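Local coordinates for inorganic pyrophosphatase (Anaplasma phagocytophilum, PDB 3LD3), which probably catalyses the magnesium-dependent hydrolysis of inorganic pyrophosphate to two phosphate ions, at residues 105-110 with 129-134; 94-99 with 137-142; 63-68 with 161-166; 73-78 with 154-159; 115-120 with 170-175. One frame throughout, in Å; residues are numbered along the deposited sequence. Where two conformers were deposited one is given.

In the fold
Interactions 1 and 5 lie at distant parts of strand 106-119, their centres about 25 Å apart, and both rest on antiparallel backbone ladders. Interaction 1 is largely buried, whereas interaction 5 sets one face of the sheet against helix 150-162 and exposes the other. That same helix supplies Phe159 to the packed rings of interaction 4, a fully buried apolar contact. In interaction 3 the region at its end brings Tyr163 and Lys164 to a phosphate in the probable substrate pocket, beside Arg65 of strand 61-66. Interaction 2 adjoins interaction 1 through strands 92-95 and 122-131, but its segments meet through tyrosine rings and aliphatic carbons. Interactions 1 and 2 share one neighbouring subunit, interactions 3 and 4 a different one.

Interaction 1 (105-110 with 129-134); sequences AVICVR and AVPATK
Arg110 and Val130 form the antiparallel hydrogen-bonded pair of this contact, with the backbone of each residue bonded twice to the other. Arg110 N donates to Val130 O at 2.8 Å, and Val130 N returns a longer bond to Arg110 O at 3.1 Å. One step along the ladder, Ala132 N reaches Cys108 O at 2.9 Å. The pair between these bonds, Val109 with Pro131, is non-hydrogen-bonded, and its side chains diverge.

The side chains of Arg110 and Val130 leave the same face of the sheet. The arginine chain bends at chi3 (-76°), which brings one face of its guanidinium over Val130 CG2, 3.5 Å from NH2. The rotation of that group is steadied by a hydrogen bond from NH1 to Ile142 O. Val109 CG2 packs on Ala129 CB at 3.6 Å. Cys108 SG, set opposite its own backbone N (chi1 -176°), lies 3.9 Å from Ala132 CB and 3.8 Å from Lys134 CE.

The strands are parts of one beta hairpin, 106-119 with 122-131; the short segments meeting here lie at 125°, well away from a straight antiparallel alignment. Strand 37-41 pairs with the far edge of 105-110 through Val109, Ile107 and Ala105, while strand 92-95 flanks Ala129, and Phe66 of a neighbouring subunit packs on Ile107 and Pro131.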
# COMPACT_ATOMS: atom_id res chain seq x y z
N ALA A 105 17.82 4.43 -2.75
CA ALA A 105 18.26 5.22 -1.61
C ALA A 105 19.50 4.60 -0.95
O ALA A 105 19.70 3.40 -0.99
CB ALA A 105 17.16 5.37 -0.59
N VAL A 106 20.29 5.44 -0.33
CA VAL A 106 21.52 5.04 0.35
C VAL A 106 21.29 5.18 1.84
O VAL A 106 20.71 6.18 2.30
CB VAL A 106 22.72 5.90 -0.04
CG1 VAL A 106 24.02 5.26 0.51
CG2 VAL A 106 22.78 6.09 -1.56
N ILE A 107 21.73 4.20 2.61
CA ILE A 107 21.57 4.28 4.06
C ILE A 107 22.86 3.85 4.75
O ILE A 107 23.53 2.93 4.29
CB ILE A 107 20.35 3.45 4.54
CG1 ILE A 107 20.12 3.56 6.06
CG2 ILE A 107 20.45 1.95 4.12
CD1 ILE A 107 18.84 2.88 6.54
N CYS A 108 23.19 4.57 5.82
CA CYS A 108 24.35 4.31 6.67
C CYS A 108 23.97 3.30 7.75
O CYS A 108 23.02 3.50 8.53
CB CYS A 108 24.87 5.63 7.25
SG CYS A 108 26.37 5.40 8.23
N VAL A 109 24.70 2.19 7.79
CA VAL A 109 24.34 1.07 8.64
C VAL A 109 25.54 0.52 9.41
O VAL A 109 26.69 0.76 9.06
CB VAL A 109 23.72 -0.09 7.81
CG1 VAL A 109 22.54 0.48 6.90
CG2 VAL A 109 24.79 -0.77 6.91
N ARG A 110 25.21 -0.20 10.47
CA ARG A 110 26.19 -0.86 11.32
C ARG A 110 26.04 -2.36 11.12
O ARG A 110 24.97 -2.88 11.41
CB ARG A 110 25.86 -0.63 12.80
CG ARG A 110 26.09 0.68 13.35
CD ARG A 110 26.09 0.52 14.89
NE ARG A 110 24.75 0.36 15.49
CZ ARG A 110 24.32 -0.74 16.11
NH1 ARG A 110 25.03 -1.82 16.14
NH2 ARG A 110 23.14 -0.75 16.68
N ALA A 129 22.72 -6.02 8.91
CA ALA A 129 23.00 -4.71 9.50
C ALA A 129 21.72 -4.04 10.03
O ALA A 129 20.59 -4.40 9.64
CB ALA A 129 23.72 -3.79 8.48
N VAL A 130 21.91 -3.05 10.89
CA VAL A 130 20.83 -2.19 11.37
C VAL A 130 21.24 -0.76 11.06
O VAL A 130 22.42 -0.49 10.81
CB VAL A 130 20.53 -2.39 12.86
CG1 VAL A 130 20.04 -3.86 13.17
CG2 VAL A 130 21.73 -2.06 13.75
N PRO A 131 20.28 0.18 11.05
CA PRO A 131 20.68 1.57 10.78
C PRO A 131 21.69 2.08 11.81
O PRO A 131 21.64 1.67 12.98
CB PRO A 131 19.37 2.33 10.91
CG PRO A 131 18.32 1.31 10.62
CD PRO A 131 18.83 0.07 11.23
N ALA A 132 22.60 2.93 11.37
CA ALA A 132 23.46 3.68 12.28
C ALA A 132 22.59 4.43 13.29
O ALA A 132 21.48 4.85 13.00
CB ALA A 132 24.34 4.65 11.51
N THR A 133 23.12 4.63 14.49
CA THR A 133 22.33 5.28 15.54
C THR A 133 21.87 6.71 15.17
O THR A 133 20.81 7.11 15.61
CB THR A 133 23.05 5.21 16.91
OG1 THR A 133 24.37 5.74 16.77
CG2 THR A 133 23.12 3.76 17.43
N LYS A 134 22.59 7.45 14.34
CA LYS A 134 22.14 8.79 13.92
C LYS A 134 20.94 8.71 12.99
O LYS A 134 20.22 9.69 12.79
CB LYS A 134 23.29 9.55 13.25
CG LYS A 134 23.82 8.84 11.98
CD LYS A 134 25.15 9.39 11.47
CE LYS A 134 25.69 8.48 10.35
NZ LYS A 134 26.01 9.27 9.14

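Interaction 2 (94-99 with 137-142); sequences LVLARF and QYYGNI
Arg98 lies against the ring of Tyr138 with its NE held in a salt bridge by Asp136 OD2, while the other oxygen of that carboxylate, OD1, takes Tyr138 N in a hydrogen bond. The two residues meet where the loop leaving strand 92-95 of the pyrophosphatase beta barrel approaches the loop that precedes helix 150-162. Arg98 CD sits over one face of the Tyr138 ring in a CH-pi contact, 3.9 Å from the centroid and 23° off the ring normal. The bend at chi3 (-63°) carries NE by Tyr138 CB to Asp136, with the guanidinium plane turned 38° from that of the tyrosine. At its far end NH2 donates to Leu67 O of a neighbouring subunit, so the same side chain also takes part in the hexamer interface.

Tyr139 opens a type I beta turn that ends at Ile142, closed by Ile142 N to Tyr139 O at 2.9 Å. Its ring inserts between Leu96 and Arg98. Leu96 crosses it at about a right angle and puts CD2 3.8 Å from Tyr139 CE1, while Tyr138 CD2 stands over the centre of one ring face. The phenol OH ends close to the Ala97-Arg98 peptide, 3.2 Å from Arg98 N, but at too poor an angle for a hydrogen bond. Leu96 O, buried here without a polar partner, lies over a face of the Tyr139 ring.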
# COMPACT_ATOMS: atom_id res chain seq x y z
N LEU A 94 21.76 -7.21 4.10
CA LEU A 94 20.40 -7.16 4.59
C LEU A 94 20.33 -6.08 5.67
O LEU A 94 20.99 -6.16 6.71
CB LEU A 94 20.00 -8.51 5.19
CG LEU A 94 19.90 -9.67 4.17
CD1 LEU A 94 20.25 -11.04 4.85
CD2 LEU A 94 18.56 -9.67 3.54
N VAL A 95 19.53 -5.06 5.42
CA VAL A 95 19.38 -3.95 6.39
C VAL A 95 18.00 -4.01 7.05
O VAL A 95 16.97 -3.74 6.43
CB VAL A 95 19.58 -2.57 5.69
CG1 VAL A 95 19.44 -1.44 6.72
CG2 VAL A 95 20.89 -2.49 4.99
N LEU A 96 17.96 -4.42 8.31
CA LEU A 96 16.74 -4.45 9.07
C LEU A 96 16.41 -3.03 9.46
O LEU A 96 17.29 -2.32 9.91
CB LEU A 96 16.92 -5.33 10.33
CG LEU A 96 15.70 -5.38 11.26
CD1 LEU A 96 14.44 -5.94 10.62
CD2 LEU A 96 16.15 -6.19 12.52
N ALA A 97 15.18 -2.59 9.24
CA ALA A 97 14.72 -1.25 9.64
C ALA A 97 13.26 -1.26 10.02
O ALA A 97 12.55 -2.24 9.79
CB ALA A 97 14.97 -0.21 8.52
N ARG A 98 12.78 -0.16 10.62
CA ARG A 98 11.40 -0.10 11.10
C ARG A 98 10.41 0.03 9.95
O ARG A 98 9.24 -0.35 10.08
CB ARG A 98 11.21 1.03 12.12
CG ARG A 98 11.88 0.78 13.44
CD ARG A 98 11.43 1.78 14.52
NE ARG A 98 11.80 3.17 14.21
CZ ARG A 98 10.94 4.18 14.02
NH1 ARG A 98 9.62 3.97 14.05
NH2 ARG A 98 11.41 5.38 13.78
N PHE A 99 10.87 0.59 8.83
CA PHE A 99 10.06 0.77 7.63
C PHE A 99 10.88 0.44 6.42
O PHE A 99 12.07 0.45 6.49
CB PHE A 99 9.55 2.21 7.54
CG PHE A 99 8.65 2.57 8.65
CD1 PHE A 99 7.35 2.09 8.68
CD2 PHE A 99 9.11 3.33 9.71
CE1 PHE A 99 6.51 2.38 9.74
CE2 PHE A 99 8.25 3.65 10.77
CZ PHE A 99 6.96 3.15 10.79
N GLN A 137 17.73 5.36 16.55
CA GLN A 137 18.24 4.80 17.82
C GLN A 137 17.53 3.53 18.25
O GLN A 137 17.94 2.89 19.22
CB GLN A 137 18.15 5.81 18.94
CG GLN A 137 19.04 7.01 18.77
CD GLN A 137 19.24 7.75 20.07
OE1 GLN A 137 18.64 7.42 21.09
NE2 GLN A 137 20.10 8.74 20.05
N TYR A 138 16.45 3.16 17.56
CA TYR A 138 15.70 1.95 17.90
C TYR A 138 16.57 0.70 18.09
O TYR A 138 16.31 -0.10 19.02
CB TYR A 138 14.66 1.66 16.83
CG TYR A 138 13.67 0.58 17.17
CD1 TYR A 138 12.53 0.87 17.91
CD2 TYR A 138 13.84 -0.73 16.72
CE1 TYR A 138 11.58 -0.13 18.23
CE2 TYR A 138 12.91 -1.73 17.05
CZ TYR A 138 11.78 -1.41 17.78
OH TYR A 138 10.83 -2.37 18.11
N TYR A 139 17.58 0.52 17.24
CA TYR A 139 18.40 -0.70 17.25
C TYR A 139 19.69 -0.52 18.02
O TYR A 139 20.62 -1.29 17.83
CB TYR A 139 18.71 -1.13 15.82
CG TYR A 139 17.46 -1.41 14.99
CD1 TYR A 139 16.85 -2.66 15.01
CD2 TYR A 139 16.89 -0.42 14.22
CE1 TYR A 139 15.71 -2.90 14.27
CE2 TYR A 139 15.73 -0.67 13.47
CZ TYR A 139 15.16 -1.90 13.50
OH TYR A 139 14.02 -2.17 12.77
N GLY A 140 19.73 0.47 18.89
CA GLY A 140 20.94 0.77 19.67
C GLY A 140 21.53 -0.36 20.48
O GLY A 140 22.74 -0.41 20.68
N ASN A 141 20.67 -1.23 20.99
CA ASN A 141 21.12 -2.36 21.80
C ASN A 141 21.25 -3.63 20.98
O ASN A 141 21.48 -4.70 21.55
CB ASN A 141 20.20 -2.57 23.02
CG ASN A 141 20.36 -1.48 24.07
OD1 ASN A 141 21.44 -0.94 24.25
ND2 ASN A 141 19.29 -1.21 24.82
N ILE A 142 21.10 -3.54 19.66
CA ILE A 142 21.37 -4.67 18.76
C ILE A 142 22.81 -4.54 18.29
O ILE A 142 23.11 -3.68 17.46
CB ILE A 142 20.41 -4.71 17.54
CG1 ILE A 142 18.97 -4.79 18.01
CG2 ILE A 142 20.76 -5.89 16.65
CD1 ILE A 142 18.65 -6.06 18.86

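Interaction 3 (63-68 with 161-166); sequences VDRFLP and SFYKKL. With PO4 (phosphate ion), chain C.
The probable substrate pocket is formed in part here, where Arg65 from strand 61-66 and Tyr163 and Lys164 from the region at the end of helix 150-162 close round a bound phosphate ion. Atom O3 of the phosphate is held by both segments: Tyr163 OH donates to it at 2.6 Å and Arg65 NH2 at 3.3 Å, the latter nearly straight. Arg65 NH1 adds a bond to O2 at 3.1 Å, and Lys164 NZ reaches O1 at 2.7 Å. Lys121 supplies a further bond to the ion.

The guanidinium is fixed on several sides. NH1 also forms a salt bridge with Asp64 OD2 (2.9 Å), which lies in the guanidinium plane, and NE pairs with Glu167. Water 1 accepts from NH2 and donates to Tyr163 O, tying the arginine to the opposite backbone. Arg65 runs extended from CG to NE, carrying its edge to within 3.6 Å (NH2) of Tyr163 CE1, while Leu67 CD2 meets the edge of the same ring. Farther out, Pro68 CB packs against Leu166 CB at 4.3 Å.

Asp64 and Arg65 both face Lys51 in a classic beta bulge, which turns the two side chains to neighbouring positions at the pocket. A cluster of arginine, lysine and tyrosine donors round a phosphate is characteristic of the active site of soluble inorganic pyrophosphatases.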
# COMPACT_ATOMS: atom_id res chain seq x y z
N VAL A 63 15.21 -4.49 -13.43
CA VAL A 63 14.57 -5.65 -12.91
C VAL A 63 15.41 -6.86 -13.34
O VAL A 63 15.41 -7.23 -14.52
CB VAL A 63 13.14 -5.79 -13.48
CG1 VAL A 63 12.47 -7.03 -12.90
CG2 VAL A 63 12.31 -4.50 -13.14
N ASP A 64 16.04 -7.52 -12.39
CA ASP A 64 16.78 -8.74 -12.68
C ASP A 64 15.78 -9.86 -12.94
O ASP A 64 15.86 -10.57 -13.95
CB ASP A 64 17.70 -9.14 -11.56
CG ASP A 64 18.39 -10.47 -11.83
OD1 ASP A 64 19.12 -10.57 -12.84
OD2 ASP A 64 18.13 -11.42 -11.08
N ARG A 65 14.84 -10.03 -12.01
CA ARG A 65 13.77 -11.00 -12.17
C ARG A 65 12.62 -10.73 -11.21
O ARG A 65 12.77 -9.95 -10.26
CB ARG A 65 14.32 -12.41 -11.90
CG ARG A 65 14.64 -12.73 -10.46
CD ARG A 65 15.40 -14.06 -10.36
NE ARG A 65 15.77 -14.45 -8.99
CZ ARG A 65 16.85 -14.04 -8.33
NH1 ARG A 65 17.66 -13.13 -8.83
NH2 ARG A 65 17.09 -14.51 -7.11
N PHE A 66 11.51 -11.39 -11.44
CA PHE A 66 10.51 -11.57 -10.42
C PHE A 66 10.81 -12.93 -9.77
O PHE A 66 11.06 -13.92 -10.48
CB PHE A 66 9.11 -11.54 -11.03
CG PHE A 66 8.76 -10.21 -11.72
CD1 PHE A 66 7.91 -9.29 -11.10
CD2 PHE A 66 9.27 -9.90 -12.96
CE1 PHE A 66 7.60 -8.09 -11.73
CE2 PHE A 66 8.97 -8.71 -13.59
CZ PHE A 66 8.12 -7.79 -12.95
N LEU A 67 10.84 -13.00 -8.45
CA LEU A 67 11.15 -14.29 -7.81
C LEU A 67 10.06 -15.27 -8.22
O LEU A 67 8.89 -14.96 -8.18
CB LEU A 67 11.19 -14.18 -6.29
CG LEU A 67 12.13 -13.20 -5.59
CD1 LEU A 67 12.10 -13.36 -4.06
CD2 LEU A 67 13.54 -13.38 -6.17
N PRO A 68 10.45 -16.50 -8.61
CA PRO A 68 9.44 -17.45 -9.00
C PRO A 68 8.72 -18.08 -7.82
O PRO A 68 7.58 -18.53 -7.97
CB PRO A 68 10.21 -18.49 -9.82
CG PRO A 68 11.55 -18.29 -9.58
CD PRO A 68 11.79 -16.91 -9.04
N SER A 161 17.78 -20.39 1.77
CA SER A 161 17.74 -21.85 1.54
C SER A 161 16.74 -22.24 0.46
O SER A 161 16.97 -23.24 -0.26
CB SER A 161 17.42 -22.61 2.83
OG SER A 161 18.50 -22.60 3.74
N PHE A 162 15.65 -21.47 0.30
CA PHE A 162 14.51 -21.94 -0.49
C PHE A 162 14.05 -21.03 -1.63
O PHE A 162 13.33 -21.48 -2.54
CB PHE A 162 13.33 -22.32 0.43
CG PHE A 162 13.67 -23.42 1.40
CD1 PHE A 162 14.05 -24.68 0.94
CD2 PHE A 162 13.63 -23.21 2.77
CE1 PHE A 162 14.39 -25.67 1.84
CE2 PHE A 162 13.97 -24.20 3.68
CZ PHE A 162 14.35 -25.44 3.21
N TYR A 163 14.46 -19.76 -1.61
CA TYR A 163 13.94 -18.83 -2.61
C TYR A 163 14.33 -19.10 -4.04
O TYR A 163 13.65 -18.64 -4.96
CB TYR A 163 14.24 -17.37 -2.26
CG TYR A 163 15.60 -16.81 -2.60
CD1 TYR A 163 15.72 -15.61 -3.29
CD2 TYR A 163 16.76 -17.46 -2.22
CE1 TYR A 163 16.98 -15.05 -3.54
CE2 TYR A 163 18.01 -16.91 -2.48
CZ TYR A 163 18.10 -15.70 -3.13
OH TYR A 163 19.36 -15.14 -3.35
N LYS A 164 15.43 -19.85 -4.23
CA LYS A 164 15.92 -20.21 -5.55
C LYS A 164 15.58 -21.66 -5.94
O LYS A 164 16.02 -22.11 -7.00
CB LYS A 164 17.44 -20.03 -5.62
CG LYS A 164 17.89 -18.59 -5.83
CD LYS A 164 19.41 -18.45 -5.62
CE LYS A 164 19.92 -17.13 -6.15
NZ LYS A 164 21.36 -16.92 -5.86
N LYS A 165 14.76 -22.35 -5.16
CA LYS A 165 14.48 -23.76 -5.42
C LYS A 165 13.84 -24.03 -6.77
O LYS A 165 13.95 -25.15 -7.29
CB LYS A 165 13.60 -24.36 -4.31
CG LYS A 165 14.35 -24.73 -3.07
CD LYS A 165 15.14 -26.03 -3.23
CE LYS A 165 16.08 -26.19 -2.08
NZ LYS A 165 16.86 -27.48 -2.13
N LEU A 166 13.12 -23.06 -7.32
CA LEU A 166 12.45 -23.25 -8.61
C LEU A 166 13.32 -22.85 -9.81
O LEU A 166 12.88 -22.96 -10.96
CB LEU A 166 11.11 -22.50 -8.64
CG LEU A 166 10.14 -23.00 -7.57
CD1 LEU A 166 8.79 -22.26 -7.63
CD2 LEU A 166 9.91 -24.52 -7.67
P PO4 C . 20.94 -13.20 -6.24
O1 PO4 C . 21.98 -14.29 -6.14
O2 PO4 C . 20.48 -13.00 -7.67
O3 PO4 C . 19.72 -13.55 -5.41
O4 PO4 C . 21.56 -11.91 -5.68
O HOH W 1 14.94 -16.54 -6.80

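Interaction 4 (73-78 with 154-159); sequences YPCNYG and DSISHF
Helix 150-162 packs here against the loop that leads into strand 76-79 of the barrel sheet, with Phe159 as the centre of the contact. Its ring presents an edge to the face of Tyr73, an edge-to-face pair with centroids 4.8 Å apart and planes at 54°. Phe159 CZ stands 3.7 Å above the Tyr73 ring, over its centre. With CG opposite the backbone N (chi1 178°), the phenylalanine extends away from the helix to reach it. One face of Phe159 is taken by Pro74, whose CD makes a CH-pi contact 4.1 Å from the centroid and 16° off the normal.

Tyr73 also lies by Tyr163 and Lys51, both predicted substrate-binding residues, so the buried rings lie behind the probable substrate pocket. On the barrel side Ile156 meets Pro74 as well as Leu94, its CG1 4.0 Å from Pro74 CG, and its CD1 ends 4.2 Å from Cys75 SG.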
# COMPACT_ATOMS: atom_id res chain seq x y z
N TYR A 73 11.87 -10.51 0.39
CA TYR A 73 13.08 -10.18 1.17
C TYR A 73 12.70 -9.75 2.59
O TYR A 73 11.94 -8.81 2.77
CB TYR A 73 13.88 -9.11 0.44
CG TYR A 73 14.71 -9.69 -0.69
CD1 TYR A 73 16.06 -10.01 -0.48
CD2 TYR A 73 14.14 -9.96 -1.93
CE1 TYR A 73 16.83 -10.57 -1.51
CE2 TYR A 73 14.89 -10.53 -2.97
CZ TYR A 73 16.25 -10.83 -2.73
OH TYR A 73 16.96 -11.37 -3.76
N PRO A 74 13.26 -10.43 3.61
CA PRO A 74 12.84 -10.13 4.99
C PRO A 74 13.45 -8.87 5.62
O PRO A 74 13.08 -8.47 6.74
CB PRO A 74 13.25 -11.39 5.74
CG PRO A 74 14.41 -11.93 5.01
CD PRO A 74 14.06 -11.66 3.54
N CYS A 75 14.40 -8.27 4.91
CA CYS A 75 15.01 -6.99 5.28
C CYS A 75 15.12 -6.22 3.97
O CYS A 75 14.99 -6.80 2.89
CB CYS A 75 16.41 -7.16 5.87
SG CYS A 75 16.55 -8.25 7.24
N ASN A 76 15.41 -4.93 4.07
CA ASN A 76 15.90 -4.21 2.93
C ASN A 76 17.18 -4.89 2.46
O ASN A 76 17.94 -5.44 3.28
CB ASN A 76 16.17 -2.75 3.30
CG ASN A 76 14.96 -2.09 3.85
OD1 ASN A 76 14.01 -1.81 3.12
ND2 ASN A 76 14.93 -1.88 5.16
N TYR A 77 17.38 -4.92 1.16
CA TYR A 77 18.53 -5.60 0.58
C TYR A 77 19.27 -4.73 -0.42
O TYR A 77 18.68 -4.15 -1.32
CB TYR A 77 18.06 -6.88 -0.07
CG TYR A 77 19.12 -7.76 -0.67
CD1 TYR A 77 19.89 -8.57 0.14
CD2 TYR A 77 19.32 -7.81 -2.04
CE1 TYR A 77 20.84 -9.42 -0.40
CE2 TYR A 77 20.29 -8.63 -2.60
CZ TYR A 77 21.04 -9.45 -1.76
OH TYR A 77 22.00 -10.27 -2.30
N GLY A 78 20.58 -4.68 -0.28
CA GLY A 78 21.38 -3.96 -1.23
C GLY A 78 22.84 -4.29 -1.10
O GLY A 78 23.20 -5.39 -0.65
N ASP A 154 16.33 -17.31 11.75
CA ASP A 154 15.96 -18.52 11.04
C ASP A 154 15.15 -18.22 9.76
O ASP A 154 15.30 -18.93 8.78
CB ASP A 154 15.20 -19.47 11.96
CG ASP A 154 16.09 -20.11 13.03
OD1 ASP A 154 17.34 -20.02 12.98
OD2 ASP A 154 15.51 -20.71 13.96
N SER A 155 14.28 -17.20 9.78
CA SER A 155 13.56 -16.79 8.56
C SER A 155 14.54 -16.35 7.47
O SER A 155 14.32 -16.62 6.28
CB SER A 155 12.51 -15.68 8.83
OG SER A 155 13.08 -14.37 8.85
N ILE A 156 15.63 -15.67 7.85
CA ILE A 156 16.62 -15.27 6.86
C ILE A 156 17.32 -16.49 6.27
O ILE A 156 17.45 -16.58 5.05
CB ILE A 156 17.65 -14.28 7.45
CG1 ILE A 156 16.94 -12.99 7.86
CG2 ILE A 156 18.76 -14.02 6.46
CD1 ILE A 156 17.90 -12.02 8.64
N SER A 157 17.78 -17.42 7.13
CA SER A 157 18.40 -18.66 6.66
C SER A 157 17.44 -19.42 5.74
O SER A 157 17.84 -19.92 4.68
CB SER A 157 18.81 -19.56 7.83
OG SER A 157 19.74 -18.96 8.71
N HIS A 158 16.18 -19.52 6.16
CA HIS A 158 15.15 -20.19 5.39
C HIS A 158 14.95 -19.53 4.00
O HIS A 158 14.86 -20.21 2.95
CB HIS A 158 13.86 -20.22 6.23
CG HIS A 158 12.69 -20.84 5.56
ND1 HIS A 158 11.96 -20.17 4.60
CD2 HIS A 158 12.11 -22.06 5.70
CE1 HIS A 158 10.98 -20.95 4.18
NE2 HIS A 158 11.07 -22.12 4.82
N PHE A 159 14.89 -18.20 3.99
CA PHE A 159 14.75 -17.47 2.74
C PHE A 159 15.83 -17.85 1.72
O PHE A 159 15.54 -18.15 0.58
CB PHE A 159 14.72 -15.95 3.00
CG PHE A 159 14.63 -15.11 1.74
CD1 PHE A 159 13.40 -14.86 1.15
CD2 PHE A 159 15.78 -14.63 1.12
CE1 PHE A 159 13.30 -14.12 -0.06
CE2 PHE A 159 15.69 -13.90 -0.07
CZ PHE A 159 14.46 -13.63 -0.65

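Interaction 5 (115-120 with 170-175); sequences LMMNDE and KFVSVG
Backbone hydrogen bonds join Asn118 and Ser173 in both directions: Ser173 N to Asn118 O at 2.8 Å, and Asn118 N to Ser173 O at 3.0 Å. Gly175 N continues the ladder to Met116 O at 2.7 Å. At the other end the register frays: Glu120 N to Phe171 O is weak, and a side chain takes over, Glu120 OE1 receiving Phe171 N at 3.2 Å from above the carboxylate plane. The bend at chi2 (-81°) folds the glutamate back to reach it.

The two strands, 106-119 and 172-179, run antiparallel in the main sheet of the barrel, their short segments here at 158°, and helix 150-162 lies against the face bearing Met117 and Val174.

Apolar contacts gather on that side. Leu115 CD1 meets Val174 CG1 at 3.9 Å, the side chains crossing at about a right angle, and Met117 SD lies 4.0 Å from Val172 CG1. The Phe171 ring instead lays one face over the Asp119-Glu120 peptide.

Charged groups lie near the bound phosphate and the probable substrate site. Glu120 OE2 forms a salt bridge with Lys164, Lys170 NZ pairs with Glu167, and Asp119 OD2 accepts from Lys121 N.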
# COMPACT_ATOMS: atom_id res chain seq x y z
N LEU A 115 25.72 -14.06 7.50
CA LEU A 115 25.28 -15.42 7.27
C LEU A 115 26.13 -15.96 6.15
O LEU A 115 26.09 -15.47 5.01
CB LEU A 115 23.80 -15.47 6.89
CG LEU A 115 23.17 -16.84 6.68
CD1 LEU A 115 23.33 -17.73 7.94
CD2 LEU A 115 21.67 -16.66 6.27
N MET A 116 26.92 -16.99 6.45
CA MET A 116 27.73 -17.62 5.42
C MET A 116 26.89 -18.55 4.56
O MET A 116 26.02 -19.28 5.05
CB MET A 116 28.90 -18.41 6.04
CG MET A 116 29.75 -17.64 7.03
SD MET A 116 30.32 -16.02 6.48
CE MET A 116 31.39 -16.39 5.08
N MET A 117 27.15 -18.54 3.27
CA MET A 117 26.49 -19.42 2.36
C MET A 117 27.29 -19.52 1.09
O MET A 117 28.04 -18.59 0.74
CB MET A 117 25.06 -18.94 2.05
CG MET A 117 24.99 -17.68 1.25
SD MET A 117 23.27 -17.07 1.20
CE MET A 117 22.95 -16.79 2.93
N ASN A 118 27.15 -20.66 0.43
CA ASN A 118 27.74 -20.93 -0.87
C ASN A 118 26.61 -21.14 -1.87
O ASN A 118 25.65 -21.83 -1.57
CB ASN A 118 28.60 -22.19 -0.82
CG ASN A 118 29.82 -22.01 0.04
OD1 ASN A 118 30.23 -22.95 0.72
ND2 ASN A 118 30.40 -20.81 0.04
N ASP A 119 26.75 -20.55 -3.05
CA ASP A 119 25.73 -20.72 -4.09
C ASP A 119 26.37 -20.91 -5.47
O ASP A 119 27.56 -21.22 -5.56
CB ASP A 119 24.73 -19.56 -4.05
CG ASP A 119 25.34 -18.22 -4.44
OD1 ASP A 119 24.59 -17.22 -4.43
OD2 ASP A 119 26.54 -18.17 -4.78
N GLU A 120 25.58 -20.75 -6.53
CA GLU A 120 26.06 -20.93 -7.91
C GLU A 120 27.17 -19.93 -8.30
O GLU A 120 27.92 -20.18 -9.24
CB GLU A 120 24.89 -20.88 -8.91
CG GLU A 120 24.21 -19.51 -9.10
CD GLU A 120 23.17 -19.15 -8.02
OE1 GLU A 120 22.90 -19.96 -7.10
OE2 GLU A 120 22.63 -18.03 -8.09
N LYS A 170 20.44 -22.79 -10.23
CA LYS A 170 20.88 -22.12 -9.03
C LYS A 170 20.78 -23.09 -7.86
O LYS A 170 20.08 -24.09 -7.92
CB LYS A 170 20.03 -20.89 -8.79
CG LYS A 170 20.11 -19.88 -9.94
CD LYS A 170 19.28 -18.66 -9.67
CE LYS A 170 19.08 -17.83 -10.91
NZ LYS A 170 18.54 -16.47 -10.58
N PHE A 171 21.53 -22.81 -6.80
CA PHE A 171 21.45 -23.58 -5.57
C PHE A 171 22.09 -22.75 -4.49
O PHE A 171 22.95 -21.91 -4.79
CB PHE A 171 22.18 -24.93 -5.69
CG PHE A 171 23.65 -24.79 -5.89
CD1 PHE A 171 24.51 -24.71 -4.79
CD2 PHE A 171 24.18 -24.70 -7.17
CE1 PHE A 171 25.87 -24.56 -4.96
CE2 PHE A 171 25.55 -24.55 -7.36
CZ PHE A 171 26.40 -24.48 -6.25
N VAL A 172 21.64 -22.97 -3.27
CA VAL A 172 22.21 -22.32 -2.10
C VAL A 172 22.40 -23.33 -0.97
O VAL A 172 21.48 -24.07 -0.61
CB VAL A 172 21.32 -21.19 -1.61
CG1 VAL A 172 22.02 -20.43 -0.48
CG2 VAL A 172 20.97 -20.24 -2.78
N SER A 173 23.60 -23.38 -0.45
CA SER A 173 23.86 -24.17 0.75
C SER A 173 24.21 -23.17 1.84
O SER A 173 25.25 -22.52 1.80
CB SER A 173 24.96 -25.20 0.52
OG SER A 173 25.28 -25.88 1.72
N VAL A 174 23.29 -23.02 2.79
CA VAL A 174 23.40 -22.02 3.83
C VAL A 174 24.17 -22.60 5.00
O VAL A 174 23.86 -23.72 5.43
CB VAL A 174 22.02 -21.52 4.28
CG1 VAL A 174 22.15 -20.53 5.48
CG2 VAL A 174 21.32 -20.83 3.09
N GLY A 175 25.15 -21.84 5.49
CA GLY A 175 25.99 -22.18 6.64
C GLY A 175 25.52 -21.55 7.93
O GLY A 175 24.33 -21.46 8.21